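Local coordinates for mutual gliding-motility protein MglA (Myxococcus xanthus DK 1622, PDB 6HJO), which acts as a GTP-binding molecular switch that coordinates adventurous and social gliding motility and sets the direction and speed of movement, at residues A[15-20]-A[74-79]. Residues are numbered along the deposited sequence; the frame is centred on the assembly and turned at random.
Sequences IVYYGP and FHLYTV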
# COMPACT_ATOMS: atom_id res chain seq x y z
N ILE A 15 -15.19 2.49 5.66
CA ILE A 15 -15.47 2.16 7.06
C ILE A 15 -14.15 2.04 7.78
O ILE A 15 -13.33 1.21 7.41
CB ILE A 15 -16.44 0.95 7.24
CG1 ILE A 15 -17.83 1.31 6.62
CG2 ILE A 15 -16.61 0.62 8.76
CD1 ILE A 15 -18.71 0.15 6.33
N VAL A 16 -13.93 2.93 8.77
CA VAL A 16 -12.68 2.96 9.52
C VAL A 16 -12.84 2.29 10.89
O VAL A 16 -13.73 2.65 11.66
CB VAL A 16 -12.09 4.41 9.62
CG1 VAL A 16 -10.91 4.49 10.60
CG2 VAL A 16 -11.67 4.92 8.23
N TYR A 17 -11.99 1.29 11.19
CA TYR A 17 -11.95 0.66 12.52
C TYR A 17 -10.89 1.45 13.27
O TYR A 17 -9.76 1.63 12.78
CB TYR A 17 -11.61 -0.85 12.45
CG TYR A 17 -12.82 -1.70 12.10
CD1 TYR A 17 -13.44 -1.60 10.86
CD2 TYR A 17 -13.38 -2.56 13.04
CE1 TYR A 17 -14.59 -2.32 10.56
CE2 TYR A 17 -14.52 -3.31 12.75
CZ TYR A 17 -15.12 -3.19 11.51
OH TYR A 17 -16.23 -3.92 11.21
N TYR A 18 -11.28 2.01 14.39
CA TYR A 18 -10.48 2.90 15.21
C TYR A 18 -10.47 2.41 16.66
O TYR A 18 -11.43 1.83 17.12
CB TYR A 18 -11.15 4.29 15.16
CG TYR A 18 -10.20 5.46 15.30
CD1 TYR A 18 -9.89 5.99 16.55
CD2 TYR A 18 -9.64 6.06 14.17
CE1 TYR A 18 -9.04 7.08 16.68
CE2 TYR A 18 -8.82 7.18 14.29
CZ TYR A 18 -8.53 7.70 15.54
OH TYR A 18 -7.73 8.79 15.66
N GLY A 19 -9.38 2.65 17.35
CA GLY A 19 -9.23 2.24 18.74
C GLY A 19 -7.78 2.19 19.14
O GLY A 19 -6.90 2.30 18.28
N PRO A 20 -7.47 1.98 20.44
CA PRO A 20 -6.06 1.93 20.86
C PRO A 20 -5.28 0.78 20.22
O PRO A 20 -5.87 -0.16 19.69
CB PRO A 20 -6.14 1.77 22.40
CG PRO A 20 -7.52 1.33 22.69
CD PRO A 20 -8.40 1.83 21.59
N PHE A 74 -17.97 -1.83 -0.03
CA PHE A 74 -17.44 -1.45 1.27
C PHE A 74 -15.93 -1.60 1.32
O PHE A 74 -15.39 -2.63 0.90
CB PHE A 74 -18.13 -2.27 2.39
CG PHE A 74 -19.61 -1.97 2.52
CD1 PHE A 74 -20.06 -0.91 3.30
CD2 PHE A 74 -20.55 -2.72 1.83
CE1 PHE A 74 -21.42 -0.59 3.38
CE2 PHE A 74 -21.92 -2.42 1.93
CZ PHE A 74 -22.35 -1.37 2.71
N HIS A 75 -15.24 -0.57 1.85
CA HIS A 75 -13.79 -0.54 2.02
C HIS A 75 -13.53 -0.44 3.52
O HIS A 75 -13.99 0.51 4.15
CB HIS A 75 -13.16 0.66 1.28
CG HIS A 75 -13.35 0.64 -0.22
ND1 HIS A 75 -12.27 0.46 -1.07
CD2 HIS A 75 -14.47 0.80 -0.96
CE1 HIS A 75 -12.77 0.51 -2.30
NE2 HIS A 75 -14.10 0.70 -2.28
N LEU A 76 -12.91 -1.47 4.10
CA LEU A 76 -12.63 -1.53 5.56
C LEU A 76 -11.17 -1.18 5.76
O LEU A 76 -10.31 -1.81 5.16
CB LEU A 76 -12.96 -2.94 6.10
CG LEU A 76 -14.35 -3.22 6.69
CD1 LEU A 76 -15.50 -2.79 5.78
CD2 LEU A 76 -14.48 -4.68 7.14
N TYR A 77 -10.89 -0.11 6.54
CA TYR A 77 -9.54 0.44 6.79
C TYR A 77 -9.24 0.50 8.29
O TYR A 77 -10.13 0.81 9.07
CB TYR A 77 -9.47 1.88 6.24
CG TYR A 77 -9.13 1.96 4.77
CD1 TYR A 77 -10.11 1.72 3.80
CD2 TYR A 77 -7.84 2.25 4.35
CE1 TYR A 77 -9.80 1.76 2.43
CE2 TYR A 77 -7.52 2.30 2.98
CZ TYR A 77 -8.50 2.04 2.04
OH TYR A 77 -8.21 2.08 0.69
N THR A 78 -7.96 0.26 8.68
CA THR A 78 -7.49 0.38 10.07
C THR A 78 -6.01 0.67 10.11
O THR A 78 -5.29 0.31 9.17
CB THR A 78 -7.91 -0.83 10.95
OG1 THR A 78 -7.94 -0.42 12.31
CG2 THR A 78 -7.00 -2.06 10.77
N VAL A 79 -5.55 1.35 11.18
CA VAL A 79 -4.13 1.57 11.46
C VAL A 79 -3.82 0.50 12.54
O VAL A 79 -4.18 0.70 13.69
CB VAL A 79 -3.78 3.01 11.93
CG1 VAL A 79 -2.34 3.07 12.44
CG2 VAL A 79 -4.00 4.02 10.81
O HOH W 1 -7.49 3.10 12.71
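T78 and Y17 meet where two neighbouring strands of a small-GTPase sheet part, and they show how parallel pairing gives way to a nucleotide pocket. Strands 15-18 and 74-78 run parallel, their axes coming within 4.7 Å at closest approach. I15 N donates to H75 O at 2.8 Å, almost perfectly straight, and I15 O then accepts from Y77 N, whose own carbonyl takes the amide of Y17. Beyond this point a side chain takes over: T78 OG1, anti to the backbone N (chi1 -156°), donates to Y17 O at 2.8 Å from well above the carbonyl plane. The same oxygen accepts a bond from a water at 2.7 Å, and that water accepts in turn from V79 N, so two donors grip Y17 O. I15, L76, Y17 and T78 share one face of the sheet. There Y17 CG sits beside its own backbone N, anti to the carbonyl carbon (chi1 -81°), and the ring brings CE1 to 4.0 Å from L76 CG, while L76 CD1 lies against I15 CB. Y17 also packs on N28, L29 and I32 of helix 25-35. I15 reaches further back with CD1, which touches F74 CD1 at 3.5 Å. On the opposite face V16 CG2 approaches Y77 CB, but the Y77 ring leads away to stack with F56. A valine in place of T78 would probably cost Y17 O its hydroxyl donor and weaken the tie between the diverging chain ends. Those ends run on into G19 and P20, which open the P-loop, and into V79, which with T78 is predicted to bind GTP; the T78 side chain lies about 5 Å from the bound GDP. The chemistry thus implies an apolar, backbone-paired core that passes into a hydroxyl bond and a water bridge as the chains near the nucleotide.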